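Local coordinates for iron-chelator utilization protein (Thermobifida fusca TM51, PDB 4YHB), which binds FAD and probably acts as a flavin-dependent reductase that releases iron from ferric siderophores taken up by the cell, at residues Arg8-Pro14 with Pro131-Tyr137. Sequence-based numbering, arbitrary orientation.
Sequences RTVEMYP and PRGTVYY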
loop_
_atom_site.group_PDB
_atom_site.type_symbol
_atom_site.label_atom_id
_atom_site.label_comp_id
_atom_site.label_asym_id
_atom_site.label_seq_id
_atom_site.Cartn_x
_atom_site.Cartn_y
_atom_site.Cartn_z
ATOM N N ARG A 8 15.736 -6.659 11.738
ATOM C CA ARG A 8 15.183 -5.865 10.647
ATOM C C ARG A 8 16.243 -5.564 9.592
ATOM O O ARG A 8 17.303 -5.033 9.920
ATOM C CB ARG A 8 14.608 -4.566 11.189
ATOM C CG ARG A 8 13.929 -3.719 10.145
ATOM C CD ARG A 8 13.729 -2.312 10.648
ATOM N NE ARG A 8 12.807 -1.571 9.797
ATOM C CZ ARG A 8 13.188 -0.651 8.922
ATOM N NH1 ARG A 8 14.476 -0.368 8.790
ATOM N NH2 ARG A 8 12.287 -0.017 8.178
ATOM N N THR A 9 15.959 -5.890 8.332
ATOM C CA THR A 9 16.973 -5.789 7.288
ATOM C C THR A 9 16.469 -5.193 5.967
ATOM O O THR A 9 15.455 -5.629 5.409
ATOM C CB THR A 9 17.574 -7.174 6.988
ATOM O OG1 THR A 9 17.895 -7.835 8.223
ATOM C CG2 THR A 9 18.830 -7.033 6.135
ATOM N N VAL A 10 17.201 -4.205 5.465
ATOM C CA VAL A 10 16.891 -3.585 4.185
ATOM C C VAL A 10 17.751 -4.162 3.069
ATOM O O VAL A 10 18.961 -4.339 3.223
ATOM C CB VAL A 10 17.100 -2.061 4.241
ATOM C CG1 VAL A 10 16.921 -1.440 2.863
ATOM C CG2 VAL A 10 16.161 -1.440 5.248
ATOM N N GLU A 11 17.116 -4.473 1.946
ATOM C CA GLU A 11 17.825 -4.872 0.744
ATOM C C GLU A 11 17.445 -3.949 -0.413
ATOM O O GLU A 11 16.265 -3.732 -0.681
ATOM C CB GLU A 11 17.517 -6.327 0.391
ATOM C CG GLU A 11 18.016 -6.725 -0.985
ATOM C CD GLU A 11 17.732 -8.176 -1.333
ATOM O OE1 GLU A 11 16.952 -8.830 -0.610
ATOM O OE2 GLU A 11 18.299 -8.665 -2.338
ATOM N N MET A 12 18.440 -3.402 -1.097
ATOM C CA MET A 12 18.170 -2.537 -2.238
ATOM C C MET A 12 17.989 -3.342 -3.518
ATOM O O MET A 12 18.606 -4.392 -3.704
ATOM C CB MET A 12 19.293 -1.508 -2.416
ATOM C CG MET A 12 19.568 -0.678 -1.174
ATOM S SD MET A 12 18.148 0.300 -0.629
ATOM C CE MET A 12 18.044 1.512 -1.944
ATOM N N TYR A 13 17.117 -2.848 -4.388
ATOM C CA TYR A 13 16.957 -3.384 -5.736
ATOM C C TYR A 13 17.567 -2.412 -6.725
ATOM O O TYR A 13 17.515 -1.195 -6.509
ATOM C CB TYR A 13 15.487 -3.568 -6.106
ATOM C CG TYR A 13 14.682 -4.538 -5.281
ATOM C CD1 TYR A 13 13.331 -4.306 -5.060
ATOM C CD2 TYR A 13 15.243 -5.709 -4.780
ATOM C CE1 TYR A 13 12.565 -5.191 -4.335
ATOM C CE2 TYR A 13 14.483 -6.608 -4.049
ATOM C CZ TYR A 13 13.140 -6.340 -3.834
ATOM O OH TYR A 13 12.364 -7.212 -3.118
ATOM N N PRO A 14 18.108 -2.933 -7.833
ATOM C CA PRO A 14 18.502 -2.043 -8.932
ATOM C C PRO A 14 17.283 -1.364 -9.564
ATOM O O PRO A 14 16.228 -1.978 -9.754
ATOM C CB PRO A 14 19.196 -2.980 -9.923
ATOM C CG PRO A 14 18.696 -4.344 -9.597
ATOM C CD PRO A 14 18.393 -4.348 -8.124
ATOM N N PRO A 131 10.335 -1.472 -7.282
ATOM C CA PRO A 131 10.582 -0.907 -5.950
ATOM C C PRO A 131 12.046 -0.543 -5.763
ATOM O O PRO A 131 12.893 -1.185 -6.366
ATOM C CB PRO A 131 10.197 -2.047 -4.997
ATOM C CG PRO A 131 9.387 -2.984 -5.811
ATOM C CD PRO A 131 9.936 -2.885 -7.197
ATOM N N ARG A 132 12.316 0.495 -4.985
ATOM C CA ARG A 132 13.683 0.926 -4.721
ATOM C C ARG A 132 14.425 -0.168 -3.951
ATOM O O ARG A 132 15.648 -0.335 -4.061
ATOM C CB ARG A 132 13.659 2.246 -3.947
ATOM C CG ARG A 132 15.016 2.750 -3.441
ATOM C CD ARG A 132 15.945 3.187 -4.564
ATOM N NE ARG A 132 16.713 2.081 -5.137
ATOM C CZ ARG A 132 17.754 2.260 -5.946
ATOM N NH1 ARG A 132 18.129 3.495 -6.254
ATOM N NH2 ARG A 132 18.415 1.217 -6.449
ATOM N N GLY A 133 13.659 -0.926 -3.178
ATOM C CA GLY A 133 14.199 -1.991 -2.360
ATOM C C GLY A 133 13.103 -2.626 -1.529
ATOM O O GLY A 133 11.920 -2.505 -1.850
ATOM N N THR A 134 13.492 -3.314 -0.465
ATOM C CA THR A 134 12.548 -4.115 0.311
ATOM C C THR A 134 13.033 -4.204 1.756
ATOM O O THR A 134 14.236 -4.086 2.025
ATOM C CB THR A 134 12.363 -5.539 -0.293
ATOM O OG1 THR A 134 11.280 -6.229 0.358
ATOM C CG2 THR A 134 13.643 -6.369 -0.166
ATOM N N VAL A 135 12.095 -4.380 2.685
ATOM C CA VAL A 135 12.437 -4.460 4.103
ATOM C C VAL A 135 11.968 -5.773 4.709
ATOM O O VAL A 135 10.768 -6.085 4.690
ATOM C CB VAL A 135 11.823 -3.296 4.898
ATOM C CG1 VAL A 135 12.294 -3.344 6.346
ATOM C CG2 VAL A 135 12.181 -1.970 4.256
ATOM N N TYR A 136 12.918 -6.543 5.238
ATOM C CA TYR A 136 12.618 -7.795 5.923
ATOM C C TYR A 136 12.439 -7.572 7.419
ATOM O O TYR A 136 13.149 -6.767 8.026
ATOM C CB TYR A 136 13.733 -8.825 5.717
ATOM C CG TYR A 136 13.949 -9.295 4.303
ATOM C CD1 TYR A 136 13.354 -10.460 3.839
ATOM C CD2 TYR A 136 14.782 -8.594 3.438
ATOM C CE1 TYR A 136 13.570 -10.902 2.543
ATOM C CE2 TYR A 136 14.998 -9.027 2.144
ATOM C CZ TYR A 136 14.395 -10.182 1.707
ATOM O OH TYR A 136 14.612 -10.615 0.426
ATOM N N TYR A 137 11.503 -8.303 8.014
ATOM C CA TYR A 137 11.312 -8.261 9.464
ATOM C C TYR A 137 11.449 -9.654 10.067
ATOM O O TYR A 137 11.121 -10.649 9.418
ATOM C CB TYR A 137 9.936 -7.677 9.816
ATOM C CG TYR A 137 9.782 -6.214 9.477
ATOM C CD1 TYR A 137 10.201 -5.230 10.363
ATOM C CD2 TYR A 137 9.206 -5.814 8.273
ATOM C CE1 TYR A 137 10.059 -3.884 10.057
ATOM C CE2 TYR A 137 9.058 -4.476 7.963
ATOM C CZ TYR A 137 9.487 -3.517 8.852
ATOM O OH TYR A 137 9.343 -2.182 8.539
HETATM O O HOH W 1 13.579 -1.819 -9.099
#
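Arg8 runs out alongside Tyr137, its extended chain carrying NE to 3.6 Å from Tyr137 CE1, while CG1 of Val135 lies over one face of the guanidinium. A long arginine suits this place, because its methylenes pass beside the CE1 corner of the ring while its charged end reaches a weak, long ion pair with Glu251, the residue that Tyr137 OH is hydrogen-bonded to. Thr9 then pairs with Tyr136 through two backbone hydrogen bonds, and its carbonyl oxygen also lies at the edge of the Tyr136 ring. Val10 and Val135, a non-hydrogen-bonded pair of beta-branched residues, meet on the other face through their CG2 methyls at 4.1 Å. Glu11 is bonded to Thr134 in both directions through the backbone, and with CG anti to the backbone N (chi1 169°) its straight chain brings OE1 to 3.1 Å from Tyr136 OH, which donates to it; OE2 forms a salt bridge with Arg46. The result is a two-stranded antiparallel sheet, separate from the flavin-binding barrel, in which the N-terminal strand 9-12 pairs with strand 133-136 in the connection from the barrel to the parallel-sheet domain. Met12 bends to set CE against the side chain of Arg132, and Gly133 opposite, where a CB would run into Glu11 O, lets the backbones approach to 4.0 Å between Met12 CA and Gly133 CA. The Tyr13 ring covers Gly133, whose CA makes a CH-pi contact, while Tyr13 OH touches Thr134 CB at 3.3 Å and is hydrogen-bonded to Asp48. Replaced by alanine, this residue would probably leave the Gly133 CA without its ring and Asp48 without this hydroxyl partner. Tyr13 N donates to Arg132 O, and Tyr13 O receives Arg132 NH2 at 2.6 Å near the guanidinium plane. At the segment's end a water donates to both Pro14 O and Pro131 O.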